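Local atomic coordinates of enoyl-acyl carrier protein reductase (Uncultured bacterium, PDB entry 6KIA), a protein that probably reduces the carbon-carbon double bond of enoyl-acyl carrier protein in fatty acid synthesis, with NADH bound as cofactor. Residues I248-Q253 / L313-G318; G407-H412 / H426-K431; D347-S352 / A373-G378; K385-K388 / A392-T395. All blocks are in the same frame, centred on the assembly; numbering follows the deposited sequence.

Contact 1. Residues I248-Q253 / L313-G318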
# COMPACT_ATOMS: atom_id res chain seq x y z
N ILE A 248 -20.47 -5.20 8.70
CA ILE A 248 -21.71 -4.97 7.95
C ILE A 248 -22.75 -5.88 8.61
O ILE A 248 -22.55 -7.10 8.72
CB ILE A 248 -21.53 -5.27 6.44
CG1 ILE A 248 -20.49 -4.31 5.84
CG2 ILE A 248 -22.87 -5.11 5.70
CD1 ILE A 248 -20.03 -4.63 4.41
N ASP A 249 -23.82 -5.27 9.13
CA ASP A 249 -24.87 -6.02 9.82
C ASP A 249 -24.28 -6.83 10.99
O ASP A 249 -24.61 -8.00 11.17
CB ASP A 249 -25.59 -6.92 8.81
CG ASP A 249 -26.97 -7.35 9.27
OD1 ASP A 249 -27.54 -6.68 10.15
OD2 ASP A 249 -27.48 -8.36 8.73
N ASP A 250 -23.41 -6.19 11.76
CA ASP A 250 -22.75 -6.79 12.92
C ASP A 250 -21.98 -8.09 12.61
O ASP A 250 -21.76 -8.92 13.48
CB ASP A 250 -23.76 -7.04 14.05
CG ASP A 250 -23.10 -7.14 15.42
OD1 ASP A 250 -22.12 -6.41 15.68
OD2 ASP A 250 -23.57 -7.96 16.25
N LYS A 251 -21.55 -8.23 11.36
CA LYS A 251 -20.71 -9.37 10.96
C LYS A 251 -19.52 -8.84 10.18
O LYS A 251 -19.66 -7.88 9.44
CB LYS A 251 -21.48 -10.37 10.09
CG LYS A 251 -22.63 -11.08 10.76
CD LYS A 251 -23.32 -11.98 9.75
CE LYS A 251 -23.69 -11.21 8.49
NZ LYS A 251 -24.14 -12.10 7.40
N TYR A 252 -18.34 -9.43 10.35
CA TYR A 252 -17.22 -9.00 9.52
C TYR A 252 -17.36 -9.59 8.12
O TYR A 252 -17.32 -10.81 7.95
CB TYR A 252 -15.89 -9.39 10.16
CG TYR A 252 -15.60 -8.63 11.43
CD1 TYR A 252 -15.11 -7.33 11.39
CD2 TYR A 252 -15.80 -9.23 12.67
CE1 TYR A 252 -14.82 -6.65 12.55
CE2 TYR A 252 -15.51 -8.56 13.82
CZ TYR A 252 -15.04 -7.26 13.77
OH TYR A 252 -14.78 -6.60 14.94
N GLN A 253 -17.54 -8.72 7.13
CA GLN A 253 -17.76 -9.12 5.74
C GLN A 253 -16.77 -8.45 4.80
O GLN A 253 -16.51 -7.24 4.92
CB GLN A 253 -19.19 -8.80 5.28
CG GLN A 253 -20.25 -9.26 6.29
CD GLN A 253 -21.64 -9.36 5.66
OE1 GLN A 253 -21.81 -9.91 4.57
NE2 GLN A 253 -22.64 -8.79 6.33
N LEU A 313 -13.92 -1.36 17.21
CA LEU A 313 -13.20 -1.05 18.44
C LEU A 313 -14.10 -1.39 19.62
O LEU A 313 -13.61 -1.85 20.66
CB LEU A 313 -12.77 0.41 18.51
CG LEU A 313 -11.66 0.83 17.55
CD1 LEU A 313 -11.30 2.28 17.75
CD2 LEU A 313 -10.43 -0.08 17.65
N LYS A 314 -15.40 -1.18 19.46
CA LYS A 314 -16.31 -1.47 20.56
C LYS A 314 -16.54 -2.96 20.66
O LYS A 314 -16.59 -3.52 21.77
CB LYS A 314 -17.66 -0.74 20.35
CG LYS A 314 -17.60 0.74 20.62
CD LYS A 314 -18.99 1.27 20.95
CE LYS A 314 -18.93 2.56 21.75
NZ LYS A 314 -20.21 3.31 21.61
N LYS A 315 -16.62 -3.61 19.52
CA LYS A 315 -17.01 -5.01 19.48
C LYS A 315 -15.92 -5.92 20.06
O LYS A 315 -16.20 -6.92 20.74
CB LYS A 315 -17.30 -5.41 18.04
CG LYS A 315 -17.73 -6.84 17.83
CD LYS A 315 -18.01 -7.10 16.35
CE LYS A 315 -18.50 -8.52 16.11
NZ LYS A 315 -19.86 -8.70 16.68
N GLU A 316 -14.67 -5.54 19.83
CA GLU A 316 -13.57 -6.41 20.21
C GLU A 316 -13.06 -6.14 21.62
O GLU A 316 -11.89 -5.85 21.83
CB GLU A 316 -12.45 -6.26 19.18
CG GLU A 316 -12.90 -6.67 17.80
CD GLU A 316 -13.42 -8.10 17.71
OE1 GLU A 316 -12.94 -8.98 18.46
OE2 GLU A 316 -14.31 -8.35 16.87
N ASN A 317 -13.98 -6.26 22.58
CA ASN A 317 -13.68 -6.01 23.99
C ASN A 317 -13.19 -4.58 24.21
O ASN A 317 -12.20 -4.34 24.91
CB ASN A 317 -12.66 -7.02 24.53
CG ASN A 317 -12.57 -7.00 26.05
OD1 ASN A 317 -11.49 -6.81 26.63
ND2 ASN A 317 -13.70 -7.18 26.71
N GLY A 318 -13.85 -3.63 23.56
CA GLY A 318 -13.50 -2.23 23.75
C GLY A 318 -13.81 -1.81 25.18
O GLY A 318 -14.79 -2.28 25.77
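Tyr252 and Glu316 approach from opposite directions and meet where a beta hairpin faces the C-terminal end of helix 309-315. The hairpin, strands 244-248 and 251-255, turns through a type I' beta turn from Ile248 to Lys251; Asp249 and Asp250 fill its two corners with positive phi, a conformation that Asp tolerates better than most residues. The phenol hydroxyl donates to Glu316 OE2, with 2.6 Å between Tyr252 OH and that oxygen. The carboxylate comes in at the edge of the ring, near its plane, with the two planes 42° apart, and the bond falls on the anti lone pair of OE2. The glutamate chain bends at chi2 (-58°), which brings its carboxylate to the hydroxyl; its CG lies near the same oxygen. Lys315 slides past Tyr252 in the reverse direction: its CD stands 3.6 Å from Tyr252 OH, while CE approaches the ring obliquely. A long lysine suits this place, since its methylenes can lie along the phenol while its ammonium reaches onward to the turn. There a last bend at chi4 (69°) leaves Lys315 NZ 3.4 Å from Asp250 OD1, a weak hydrogen bond within a salt bridge.

Contact 2. Residues G407-H412 / H426-K431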
# COMPACT_ATOMS: atom_id res chain seq x y z
N GLY A 407 1.14 -2.38 12.61
CA GLY A 407 2.57 -2.46 12.95
C GLY A 407 2.97 -3.72 13.70
O GLY A 407 3.72 -4.54 13.19
N PRO A 408 2.47 -3.87 14.92
CA PRO A 408 2.79 -5.04 15.73
C PRO A 408 2.23 -6.32 15.14
O PRO A 408 2.85 -7.37 15.27
CB PRO A 408 2.18 -4.72 17.10
CG PRO A 408 1.25 -3.60 16.85
CD PRO A 408 1.78 -2.84 15.70
N LEU A 409 1.06 -6.25 14.50
CA LEU A 409 0.55 -7.44 13.84
C LEU A 409 1.55 -7.98 12.82
O LEU A 409 1.87 -9.17 12.86
CB LEU A 409 -0.79 -7.15 13.15
CG LEU A 409 -1.99 -7.03 14.10
CD1 LEU A 409 -3.25 -6.59 13.35
CD2 LEU A 409 -2.23 -8.34 14.85
N MET A 410 2.04 -7.14 11.91
CA MET A 410 2.96 -7.61 10.89
C MET A 410 4.31 -7.98 11.52
O MET A 410 4.90 -9.01 11.18
CB MET A 410 3.13 -6.57 9.80
CG MET A 410 1.83 -6.34 9.02
SD MET A 410 1.96 -5.00 7.83
CE MET A 410 3.26 -5.59 6.71
N PHE A 411 4.77 -7.15 12.46
CA PHE A 411 6.08 -7.39 13.07
C PHE A 411 6.11 -8.73 13.80
O PHE A 411 7.06 -9.52 13.65
CB PHE A 411 6.45 -6.26 14.03
CG PHE A 411 7.86 -6.37 14.57
CD1 PHE A 411 8.96 -6.17 13.75
CD2 PHE A 411 8.07 -6.72 15.90
CE1 PHE A 411 10.27 -6.31 14.26
CE2 PHE A 411 9.37 -6.86 16.41
CZ PHE A 411 10.46 -6.64 15.59
N HIS A 412 5.06 -9.02 14.58
CA HIS A 412 5.04 -10.27 15.33
C HIS A 412 4.66 -11.48 14.47
O HIS A 412 5.24 -12.56 14.64
CB HIS A 412 4.12 -10.15 16.55
CG HIS A 412 4.65 -9.25 17.63
ND1 HIS A 412 5.86 -9.47 18.24
CD2 HIS A 412 4.13 -8.15 18.22
CE1 HIS A 412 6.07 -8.54 19.16
NE2 HIS A 412 5.03 -7.72 19.16
N HIS A 426 -10.57 -5.48 10.02
CA HIS A 426 -10.86 -4.64 11.17
C HIS A 426 -10.93 -5.42 12.47
O HIS A 426 -10.68 -4.84 13.53
CB HIS A 426 -12.19 -3.89 10.99
CG HIS A 426 -12.11 -2.78 10.01
ND1 HIS A 426 -13.14 -1.88 9.81
CD2 HIS A 426 -11.12 -2.41 9.16
CE1 HIS A 426 -12.79 -1.01 8.88
NE2 HIS A 426 -11.57 -1.31 8.46
N ASP A 427 -11.30 -6.69 12.39
CA ASP A 427 -11.45 -7.49 13.61
C ASP A 427 -10.11 -7.64 14.35
O ASP A 427 -9.98 -7.24 15.52
CB ASP A 427 -12.08 -8.87 13.30
CG ASP A 427 -11.26 -9.73 12.36
OD1 ASP A 427 -10.60 -9.22 11.41
OD2 ASP A 427 -11.26 -10.96 12.57
N VAL A 428 -9.10 -8.13 13.65
CA VAL A 428 -7.83 -8.41 14.33
C VAL A 428 -7.09 -7.10 14.65
O VAL A 428 -6.39 -6.99 15.65
CB VAL A 428 -6.97 -9.36 13.50
CG1 VAL A 428 -6.44 -8.67 12.21
CG2 VAL A 428 -5.81 -9.92 14.36
N ILE A 429 -7.30 -6.06 13.84
CA ILE A 429 -6.68 -4.79 14.14
C ILE A 429 -7.32 -4.15 15.38
O ILE A 429 -6.63 -3.58 16.24
CB ILE A 429 -6.78 -3.85 12.92
CG1 ILE A 429 -5.80 -4.30 11.84
CG2 ILE A 429 -6.57 -2.38 13.29
CD1 ILE A 429 -6.17 -3.80 10.48
N ALA A 430 -8.64 -4.28 15.53
CA ALA A 430 -9.31 -3.77 16.72
C ALA A 430 -8.86 -4.55 17.96
O ALA A 430 -8.60 -3.95 19.01
CB ALA A 430 -10.84 -3.84 16.53
N LYS A 431 -8.75 -5.87 17.84
CA LYS A 431 -8.23 -6.69 18.95
C LYS A 431 -6.84 -6.21 19.39
O LYS A 431 -6.60 -5.99 20.60
CB LYS A 431 -8.14 -8.16 18.56
CG LYS A 431 -9.46 -8.88 18.40
CD LYS A 431 -9.24 -10.35 18.10
CE LYS A 431 -10.55 -11.12 18.10
NZ LYS A 431 -10.34 -12.51 17.64
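Val428 and Ile429 receive a single side chain, Leu409, where the start of helix 426-436 packs against the later part of helix 394-413. In segment 426-431 the chain enters this helix at His426 and Asp427, whose side chains turn to other neighbours: Asp427 forms a salt bridge with Arg8. Val428 is the first to touch. Its CG2, anti to the backbone N, lies 3.9 Å from Leu409 CD2, and its CG1 is 4.0 Å from Leu409 CD1, so each valine methyl meets one leucine methyl as the two side chains slide past each other in opposite directions. The same CD1 also lies 3.9 Å from the carbonyl oxygen of Val428. At Ile429 the approach changes to a crossing at about a right angle, and the touching atom is a methylene: Ile429 CG1 is 3.7 Å from Leu409 CD1. Leucine suits the opposing place because its fork spans both neighbours: CD1 touches Ile429 and Val428, and CD2 meets Val428. Ala430 points away, its small methyl touching Ala312 and Leu313 of helix 309-315. This buried apolar contact joins the helices before and after strand 421-423, which pairs in parallel with strand 283-287 in the Rossmann-like sheet; helix 394-413 also packs on helix 34-43 through Pro408 and Phe411, while His426 rests on strand 244-248.

Contact 3. Residues D347-S352 / A373-G378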
# COMPACT_ATOMS: atom_id res chain seq x y z
N ASP A 347 -23.57 2.46 7.30
CA ASP A 347 -24.29 1.19 7.31
C ASP A 347 -25.33 1.15 6.16
O ASP A 347 -25.46 0.13 5.47
CB ASP A 347 -24.98 0.95 8.66
CG ASP A 347 -23.98 0.66 9.79
OD1 ASP A 347 -22.88 0.13 9.51
OD2 ASP A 347 -24.31 0.95 10.96
N ASP A 348 -26.02 2.26 5.96
CA ASP A 348 -26.97 2.39 4.86
C ASP A 348 -26.27 2.18 3.52
O ASP A 348 -26.82 1.55 2.61
CB ASP A 348 -27.65 3.76 4.91
CG ASP A 348 -28.69 3.87 6.03
OD1 ASP A 348 -29.08 2.84 6.61
OD2 ASP A 348 -29.09 5.02 6.36
N TYR A 349 -25.07 2.74 3.39
CA TYR A 349 -24.26 2.57 2.18
C TYR A 349 -23.99 1.08 1.91
O TYR A 349 -24.22 0.59 0.81
CB TYR A 349 -22.96 3.36 2.35
CG TYR A 349 -21.92 3.33 1.24
CD1 TYR A 349 -22.07 4.11 0.09
CD2 TYR A 349 -20.76 2.58 1.37
CE1 TYR A 349 -21.11 4.11 -0.91
CE2 TYR A 349 -19.78 2.58 0.38
CZ TYR A 349 -19.97 3.34 -0.77
OH TYR A 349 -19.01 3.34 -1.75
N ASN A 350 -23.48 0.36 2.90
CA ASN A 350 -23.20 -1.06 2.69
C ASN A 350 -24.46 -1.92 2.57
O ASN A 350 -24.40 -3.05 2.07
CB ASN A 350 -22.30 -1.60 3.81
CG ASN A 350 -20.91 -1.00 3.74
OD1 ASN A 350 -20.26 -1.05 2.70
ND2 ASN A 350 -20.46 -0.39 4.84
N ALA A 351 -25.59 -1.42 3.04
CA ALA A 351 -26.84 -2.16 2.94
C ALA A 351 -27.44 -2.06 1.53
O ALA A 351 -28.30 -2.86 1.16
CB ALA A 351 -27.84 -1.67 3.98
N SER A 352 -27.00 -1.06 0.77
CA SER A 352 -27.57 -0.78 -0.55
C SER A 352 -27.28 -1.89 -1.57
O SER A 352 -26.23 -2.52 -1.54
CB SER A 352 -27.06 0.57 -1.06
OG SER A 352 -25.77 0.46 -1.67
N ALA A 373 -20.38 5.59 -8.82
CA ALA A 373 -19.81 6.93 -8.70
C ALA A 373 -20.72 7.88 -7.95
O ALA A 373 -20.27 8.61 -7.06
CB ALA A 373 -19.49 7.50 -10.09
N ASP A 374 -22.00 7.84 -8.28
CA ASP A 374 -22.93 8.76 -7.64
C ASP A 374 -23.01 8.48 -6.14
O ASP A 374 -22.90 9.40 -5.33
CB ASP A 374 -24.32 8.65 -8.26
CG ASP A 374 -24.49 9.57 -9.46
OD1 ASP A 374 -24.48 10.81 -9.29
OD2 ASP A 374 -24.66 9.04 -10.58
N ILE A 375 -23.20 7.21 -5.78
CA ILE A 375 -23.39 6.93 -4.36
C ILE A 375 -22.08 7.05 -3.55
O ILE A 375 -22.09 7.52 -2.40
CB ILE A 375 -24.04 5.53 -4.14
CG1 ILE A 375 -24.50 5.37 -2.70
CG2 ILE A 375 -23.12 4.40 -4.59
CD1 ILE A 375 -25.19 4.06 -2.43
N MET A 376 -20.96 6.64 -4.14
CA MET A 376 -19.68 6.65 -3.42
C MET A 376 -19.16 8.08 -3.27
O MET A 376 -18.79 8.52 -2.18
CB MET A 376 -18.63 5.78 -4.12
CG MET A 376 -17.30 5.81 -3.39
SD MET A 376 -16.08 4.69 -4.10
CE MET A 376 -15.79 5.50 -5.68
N ILE A 377 -19.12 8.82 -4.37
CA ILE A 377 -18.62 10.18 -4.29
C ILE A 377 -19.59 11.07 -3.52
O ILE A 377 -19.16 11.93 -2.74
CB ILE A 377 -18.37 10.75 -5.69
CG1 ILE A 377 -17.44 9.83 -6.47
CG2 ILE A 377 -17.88 12.20 -5.63
CD1 ILE A 377 -16.00 9.92 -6.06
N GLY A 378 -20.89 10.86 -3.72
CA GLY A 378 -21.90 11.60 -2.98
C GLY A 378 -21.76 11.39 -1.48
O GLY A 378 -21.76 12.35 -0.69
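Tyr349 reaches from the last turns of helix 339-351 to helix 370-385, where Ile375 and Met376 receive it. Along segment 347-352, Tyr349 is the first residue to make the contact. Its ring is carried outward because CG stands anti to the backbone N (chi1 179°). CD1 of Tyr349 lies 3.9 Å from Ile375 CG1, and farther along the ring CE1 passes 3.8 Å from the carbonyl oxygen of Ile375, which approaches obliquely. The hydroxyl end lies over the root of the methionine: Tyr349 OH is 3.4 Å from Met376 CB and equally near its CG. Met376 then bends at chi3, and its flexible thioether continues away from the tyrosine. Asn350 turns to the hairpin strand 244-248, resting on Ile246 and Ile248. Ser352 closes the segment as the N-cap of helix 353-356, its OG bonded to the backbone N of Met355. The same hydroxyl donates back to the carbonyl of Tyr349, with 2.9 Å between Ser352 OG and Tyr349 O, in the carbonyl plane. That oxygen takes a second bond from the backbone N of Ser352. A short serine is well suited to serve two helices at their junction. Across the contact, its OG meets the tip of Ile375, CD1, at 3.7 Å. With no hydrogen bond between the segments, their cohesion comes from van der Waals contact, while the polar bonds of Ser352 fix the shape of the helix-to-helix turn against which Ile375 packs.

Contact 4. Residues K385-K388 / A392-T395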
# COMPACT_ATOMS: atom_id res chain seq x y z
N LYS A 385 -18.39 16.98 4.53
CA LYS A 385 -19.02 18.24 4.89
C LYS A 385 -19.61 18.21 6.30
O LYS A 385 -19.96 19.27 6.84
CB LYS A 385 -20.13 18.61 3.90
CG LYS A 385 -19.70 18.84 2.47
CD LYS A 385 -20.92 19.21 1.63
CE LYS A 385 -20.74 18.89 0.15
NZ LYS A 385 -19.31 18.77 -0.22
N MET A 386 -19.65 17.03 6.92
CA MET A 386 -20.01 16.97 8.35
C MET A 386 -18.94 17.51 9.31
O MET A 386 -19.21 17.66 10.51
CB MET A 386 -20.32 15.54 8.77
CG MET A 386 -21.55 14.95 8.11
SD MET A 386 -21.64 13.21 8.53
CE MET A 386 -23.09 12.72 7.61
N HIS A 387 -17.75 17.80 8.80
CA HIS A 387 -16.61 18.15 9.65
C HIS A 387 -16.47 19.64 9.91
O HIS A 387 -16.79 20.46 9.04
CB HIS A 387 -15.32 17.62 9.02
CG HIS A 387 -15.18 16.13 9.10
ND1 HIS A 387 -15.93 15.27 8.34
CD2 HIS A 387 -14.36 15.36 9.86
CE1 HIS A 387 -15.58 14.02 8.63
NE2 HIS A 387 -14.65 14.05 9.56
N LYS A 388 -15.98 19.98 11.10
CA LYS A 388 -15.68 21.37 11.44
C LYS A 388 -14.72 21.94 10.41
O LYS A 388 -14.90 23.05 9.91
CB LYS A 388 -15.07 21.49 12.84
CG LYS A 388 -16.01 21.16 13.98
CD LYS A 388 -15.37 21.44 15.33
CE LYS A 388 -16.30 21.03 16.47
NZ LYS A 388 -15.61 20.89 17.78
N ALA A 392 -9.14 18.37 9.34
CA ALA A 392 -9.15 17.55 10.54
C ALA A 392 -10.31 16.57 10.44
O ALA A 392 -11.45 16.88 10.82
CB ALA A 392 -9.25 18.41 11.79
N LEU A 393 -10.01 15.39 9.92
CA LEU A 393 -11.03 14.41 9.57
C LEU A 393 -11.04 13.21 10.50
O LEU A 393 -10.01 12.81 11.05
CB LEU A 393 -10.80 13.91 8.15
CG LEU A 393 -10.78 14.95 7.04
CD1 LEU A 393 -10.27 14.30 5.75
CD2 LEU A 393 -12.16 15.60 6.87
N VAL A 394 -12.22 12.62 10.64
CA VAL A 394 -12.35 11.34 11.33
C VAL A 394 -11.39 10.30 10.71
O VAL A 394 -10.76 9.51 11.43
CB VAL A 394 -13.81 10.84 11.26
CG1 VAL A 394 -13.91 9.41 11.73
CG2 VAL A 394 -14.73 11.74 12.14
N THR A 395 -11.28 10.31 9.38
CA THR A 395 -10.41 9.34 8.73
C THR A 395 -8.94 9.55 9.07
O THR A 395 -8.16 8.62 8.94
CB THR A 395 -10.58 9.33 7.21
OG1 THR A 395 -10.30 10.63 6.68
CG2 THR A 395 -11.99 8.88 6.83
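NE2 of His387 accepts a nearly straight hydrogen bond from the backbone N of Val394, 3.0 Å from nitrogen to nitrogen and 176° at the hydrogen. The donor is tilted 17° from the ring plane. Val394 is the first residue of helix 394-413, so its N-H belongs to the first turn, where amides lack the carbonyl of a preceding turn; the imidazole supplies the acceptor from outside the helix. At the other nitrogen, His387 ND1 bonds to the carbonyl oxygen of Ile383, at the end of helix 370-385. This pairing is consistent with a neutral ring protonated on ND1, leaving NE2 as acceptor. Histidine suits the position because one flat group can both give and take a hydrogen bond in a buried setting. The ring is further held by its surroundings. Leu393 crosses it at about a right angle and lays CD2 over the centre of one face, a CH-pi contact with 3.8 Å from that methyl to the centroid of the His387 ring. At the edge, His387 CD2 comes 3.4 Å from the carbonyl oxygen of Ala392. The valine adds a van der Waals touch beside its own amide: with Val394 CG2 anti to the carbonyl carbon, this methyl lies 3.5 Å from His387 NE2. Leu393 occupies the N-cap position, and its backbone N is bonded to the carboxylate of Asp396, three residues on. The arrangement is that of a tight helix-loop-helix connection, in which one side chain from the connecting loop links the C-terminal end of the first helix to the N-terminal start of the second.

In the fold
Contact 2 is wholly buried and apolar; contact 1 lies at the surface and relies on a phenol-to-carboxylate hydrogen bond, with a long salt bridge beside it. Contacts 3 and 4 are partly buried, the former without a hydrogen bond between its segments, the latter built on a histidine-to-amide bond. Contacts 1 and 2 touch directly: Glu316 packs on Ala430 and Lys431, and Tyr252 on Asp427. Contact 1 also meets contact 3, through Ile248 and Asn350. Helix 370-385 carries half of contact 3 and leads into the loop of contact 4, whose second segment starts helix 394-413; contact 2 uses the later part of that helix, the centres of contacts 2 and 4 being about 25 Å apart.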